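Local atomic coordinates of putative Phosphate (Eubacterium rectale, PDB entry 3DAO), a protein that probably hydrolyses phosphate esters as a member of the haloacid dehalogenase-like hydrolase family, its natural substrate being unestablished. Residues H142-R145 and E151-E154; D122-T127 and C131-G136. All blocks are in the same frame, centred on the assembly; numbering follows the deposited sequence. Where two conformers were deposited one is given.

Two contacts in succession show how a short piece of chain can extend a sheet by hairpin and then by crossover. From the N terminus, interaction 2 comes first: strand 122-126 turns through residues 127-130 and returns as strand 131-133, closing a beta hairpin. The chain then runs through helix 139-146, and interaction 1 closes the next loop, where that helix meets strand 152-154. The loops follow in series, neither enclosing nor crossing the other. They join at strand 131-133, where Arg153 N lies 2.8 Å from Cys131 O and Glu151 O 2.8 Å from Cys131 N, both probably hydrogen bonds. Strand 152-154 thus ends the six-stranded sheet, parallel to its neighbour.

Interaction 1. Residues H142-R145 and E151-E154; sequences HLLR and EMRE
Met152, a selenomethionine, turns its CG anti to the carbonyl carbon (chi1 -54°) and bends again at chi2 and chi3, so that the folded chain presents CG to Arg145 and its selenium and methyl to Leu144. This is the helix-to-strand half of a beta-alpha-beta unit: helix 139-146 crosses between the parallel neighbours 131-133 and 152-154. In the haloacid dehalogenase family such a sheet, separate from the core sheet, probably belongs to the cap.

No hydrogen bond spans the two segments; the contact is made by carbon and selenium. Leu144 sends its CB to within 4.1 Å of Met152 SE, so the root of the leucine meets the bend of the partner. Arg145 offers only the aliphatic start of its side chain, its CB lying 3.8 Å from Met152 CG. The two side chains run at a slant to one another. Arg145 CG stands anti to the backbone N (chi1 -172°), and a turn at chi3 helps carry the guanidinium away from the strand; its NH1 remains 6.6 Å from Glu154 OE1, too far for a salt bridge.

Phe124, Cys131 and Ala133 also touch Met152, which therefore lies between helix and sheet, beside Phe124, its selenium standing where methionine carries sulfur. At the end of the Met152 side chain, CE packs against Leu144 CD1 at 4.1 Å.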
# COMPACT_ATOMS: atom_id res chain seq x y z
N HIS A 142 -18.15 -7.51 9.13
CA HIS A 142 -18.20 -6.69 10.37
C HIS A 142 -16.86 -6.27 10.90
O HIS A 142 -16.74 -5.14 11.39
CB HIS A 142 -19.06 -7.36 11.45
CG HIS A 142 -20.52 -7.33 11.11
ND1 HIS A 142 -21.29 -6.20 11.28
CD2 HIS A 142 -21.33 -8.27 10.58
CE1 HIS A 142 -22.51 -6.45 10.85
NE2 HIS A 142 -22.57 -7.69 10.43
N LEU A 143 -15.85 -7.13 10.80
CA LEU A 143 -14.52 -6.80 11.28
C LEU A 143 -13.94 -5.66 10.43
O LEU A 143 -13.38 -4.68 10.94
CB LEU A 143 -13.57 -7.99 11.24
CG LEU A 143 -12.15 -7.79 11.78
CD1 LEU A 143 -12.13 -7.68 13.33
CD2 LEU A 143 -11.26 -8.90 11.27
N LEU A 144 -14.09 -5.81 9.13
CA LEU A 144 -13.55 -4.83 8.18
C LEU A 144 -14.18 -3.47 8.37
O LEU A 144 -13.50 -2.46 8.42
CB LEU A 144 -13.80 -5.28 6.73
CG LEU A 144 -13.07 -6.54 6.33
CD1 LEU A 144 -13.43 -6.95 4.86
CD2 LEU A 144 -11.60 -6.39 6.56
N ARG A 145 -15.50 -3.46 8.52
CA ARG A 145 -16.24 -2.18 8.61
C ARG A 145 -16.14 -1.55 9.98
O ARG A 145 -15.85 -0.36 10.11
CB ARG A 145 -17.73 -2.36 8.28
CG ARG A 145 -18.50 -1.02 8.18
CD ARG A 145 -20.00 -1.23 7.95
NE ARG A 145 -20.58 -1.74 9.17
CZ ARG A 145 -21.75 -2.35 9.31
NH1 ARG A 145 -22.56 -2.56 8.29
NH2 ARG A 145 -22.10 -2.77 10.51
N GLU A 151 -14.50 1.67 4.54
CA GLU A 151 -15.78 1.99 3.88
C GLU A 151 -16.18 0.83 2.99
O GLU A 151 -15.52 0.52 2.00
CB GLU A 151 -15.68 3.25 3.03
CG GLU A 151 -15.50 4.50 3.83
CD GLU A 151 -16.73 4.84 4.67
OE1 GLU A 151 -17.87 4.59 4.22
OE2 GLU A 151 -16.53 5.40 5.76
N MSE A 152 -17.30 0.22 3.36
CA MSE A 152 -17.81 -0.96 2.69
C MSE A 152 -19.10 -0.63 1.99
O MSE A 152 -19.81 0.32 2.39
CB MSE A 152 -18.06 -2.08 3.70
CG MSE A 152 -16.88 -2.42 4.58
SE MSE A 152 -15.33 -3.10 3.65
CE MSE A 152 -16.17 -4.69 2.90
N ARG A 153 -19.36 -1.31 0.87
CA ARG A 153 -20.62 -1.17 0.16
C ARG A 153 -21.12 -2.56 -0.21
O ARG A 153 -20.44 -3.31 -0.90
CB ARG A 153 -20.54 -0.24 -1.07
CG ARG A 153 -19.83 1.08 -0.75
CD ARG A 153 -20.40 2.34 -1.41
NE ARG A 153 -20.62 2.25 -2.84
CZ ARG A 153 -20.68 3.32 -3.63
NH1 ARG A 153 -20.46 4.52 -3.13
NH2 ARG A 153 -20.90 3.18 -4.92
N GLU A 154 -22.29 -2.87 0.30
CA GLU A 154 -22.93 -4.14 0.02
C GLU A 154 -23.68 -4.01 -1.30
O GLU A 154 -24.40 -3.05 -1.54
CB GLU A 154 -23.84 -4.55 1.18
CG GLU A 154 -24.49 -5.90 0.99
CD GLU A 154 -25.24 -6.40 2.20
OE1 GLU A 154 -25.44 -5.60 3.17
OE2 GLU A 154 -25.61 -7.59 2.18

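Interaction 2. Residues D122-T127 and C131-G136; sequences DYFAAT and CFAEDG
Tyr123 O accepts hydrogen bonds from two waters, at 2.9 Å from water 1 and 2.7 Å from water 4, and the one N-H of Glu134 is shared between them, each bond rather long. In this antiparallel beta hairpin, water thus bridges the strands where the direct backbone ladder gives out. Nearer the turn the strands bond directly: Ala125 and Phe132 form a hydrogen-bonded pair, Phe132 N reaching Ala125 O at 2.8 Å and a fairly straight 155° at the hydrogen, while Ala125 N donates to Phe132 O.

The same principle recurs in the side chains. Tyr123 OH lies 3.6 Å from Glu134 OE1; water 3 links the hydroxyl to OE1 and water 2 links it to OE2, each donating to the carboxylate. Ile158 N also donates to Glu134 OE2, helping to fix it.

The face toward helix 139-146 is apolar. Phe124 CG lies anti to the carbonyl carbon (chi1 -54°), bringing the ring edge to Ala133, its CD1 3.7 Å from Ala133 CB. Cys131 SG touches Phe124 CB at 3.7 Å. Phe124 also touches Leu144 and Met152; an alanine here would probably leave a gap beside Ala133 and cost Leu144 and Met152 a neighbour. Phe132, on the face of Ala125, meets Thr127 CG2 from the turn, its CE2 3.7 Å away. The chemistry implies a hairpin held by direct bonds and apolar packing near its turn, and by water at its splayed end.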
# COMPACT_ATOMS: atom_id res chain seq x y z
N ASP A 122 -15.15 -16.35 0.45
CA ASP A 122 -15.79 -15.09 0.13
C ASP A 122 -14.83 -14.20 -0.67
O ASP A 122 -13.63 -14.48 -0.81
CB ASP A 122 -16.21 -14.42 1.40
CG ASP A 122 -17.24 -15.24 2.13
OD1 ASP A 122 -18.38 -15.38 1.61
OD2 ASP A 122 -16.91 -15.76 3.20
N TYR A 123 -15.34 -13.11 -1.18
CA TYR A 123 -14.48 -12.21 -1.97
C TYR A 123 -14.96 -10.78 -1.92
O TYR A 123 -16.12 -10.50 -1.59
CB TYR A 123 -14.30 -12.69 -3.41
CG TYR A 123 -15.55 -13.00 -4.15
CD1 TYR A 123 -16.15 -14.26 -4.04
CD2 TYR A 123 -16.15 -12.06 -5.00
CE1 TYR A 123 -17.29 -14.57 -4.73
CE2 TYR A 123 -17.31 -12.37 -5.70
CZ TYR A 123 -17.87 -13.62 -5.57
OH TYR A 123 -19.03 -13.95 -6.25
N PHE A 124 -14.03 -9.90 -2.22
CA PHE A 124 -14.25 -8.45 -2.16
C PHE A 124 -13.57 -7.77 -3.32
O PHE A 124 -12.55 -8.26 -3.83
CB PHE A 124 -13.65 -7.89 -0.85
CG PHE A 124 -14.17 -8.58 0.39
CD1 PHE A 124 -15.33 -8.14 1.01
CD2 PHE A 124 -13.50 -9.67 0.90
CE1 PHE A 124 -15.83 -8.79 2.12
CE2 PHE A 124 -13.99 -10.33 1.98
CZ PHE A 124 -15.14 -9.90 2.61
N ALA A 125 -14.15 -6.68 -3.77
CA ALA A 125 -13.55 -5.90 -4.87
C ALA A 125 -13.45 -4.45 -4.39
O ALA A 125 -14.45 -3.84 -4.02
CB ALA A 125 -14.41 -6.00 -6.12
N ALA A 126 -12.23 -3.93 -4.36
CA ALA A 126 -11.98 -2.59 -3.81
C ALA A 126 -11.66 -1.53 -4.84
O ALA A 126 -11.02 -1.80 -5.83
CB ALA A 126 -10.85 -2.65 -2.78
N THR A 127 -12.15 -0.33 -4.56
CA THR A 127 -11.80 0.87 -5.31
C THR A 127 -10.95 1.74 -4.35
O THR A 127 -10.74 1.35 -3.18
CB THR A 127 -13.03 1.67 -5.77
OG1 THR A 127 -13.52 2.47 -4.69
CG2 THR A 127 -14.11 0.71 -6.25
N CYS A 131 -14.94 -0.44 -0.57
CA CYS A 131 -14.81 -1.87 -0.85
C CYS A 131 -16.16 -2.55 -0.94
O CYS A 131 -16.98 -2.48 -0.02
CB CYS A 131 -13.98 -2.52 0.23
SG CYS A 131 -13.55 -4.26 -0.20
N PHE A 132 -16.38 -3.17 -2.10
CA PHE A 132 -17.61 -3.91 -2.39
C PHE A 132 -17.60 -5.33 -1.84
O PHE A 132 -16.60 -6.05 -1.90
CB PHE A 132 -17.82 -4.03 -3.90
CG PHE A 132 -18.08 -2.74 -4.59
CD1 PHE A 132 -19.32 -2.13 -4.49
CD2 PHE A 132 -17.12 -2.16 -5.40
CE1 PHE A 132 -19.59 -0.94 -5.15
CE2 PHE A 132 -17.37 -0.97 -6.07
CZ PHE A 132 -18.63 -0.36 -5.93
N ALA A 133 -18.75 -5.70 -1.28
CA ALA A 133 -18.98 -7.03 -0.71
C ALA A 133 -20.38 -7.48 -1.07
O ALA A 133 -21.28 -6.65 -1.17
CB ALA A 133 -18.84 -7.01 0.85
N GLU A 134 -20.56 -8.78 -1.25
CA GLU A 134 -21.90 -9.32 -1.51
C GLU A 134 -22.58 -9.78 -0.23
O GLU A 134 -23.78 -9.95 -0.20
CB GLU A 134 -21.89 -10.44 -2.54
CG GLU A 134 -21.46 -9.92 -3.89
CD GLU A 134 -21.42 -10.97 -4.97
OE1 GLU A 134 -21.77 -12.12 -4.69
OE2 GLU A 134 -21.05 -10.62 -6.12
N ASP A 135 -21.79 -10.00 0.82
CA ASP A 135 -22.35 -10.47 2.11
C ASP A 135 -22.04 -9.53 3.26
O ASP A 135 -20.95 -9.54 3.83
CB ASP A 135 -21.82 -11.85 2.43
CG ASP A 135 -22.44 -12.45 3.68
OD1 ASP A 135 -23.35 -11.85 4.28
OD2 ASP A 135 -22.01 -13.56 4.04
N GLY A 136 -23.04 -8.75 3.62
CA GLY A 136 -22.90 -7.75 4.64
C GLY A 136 -23.20 -8.24 6.04
O GLY A 136 -23.17 -7.48 6.98
O HOH W 1 -18.44 -10.53 0.22
O HOH W 2 -20.03 -12.17 -7.98
O HOH W 3 -20.92 -14.94 -4.84
O HOH W 4 -18.64 -11.07 -2.28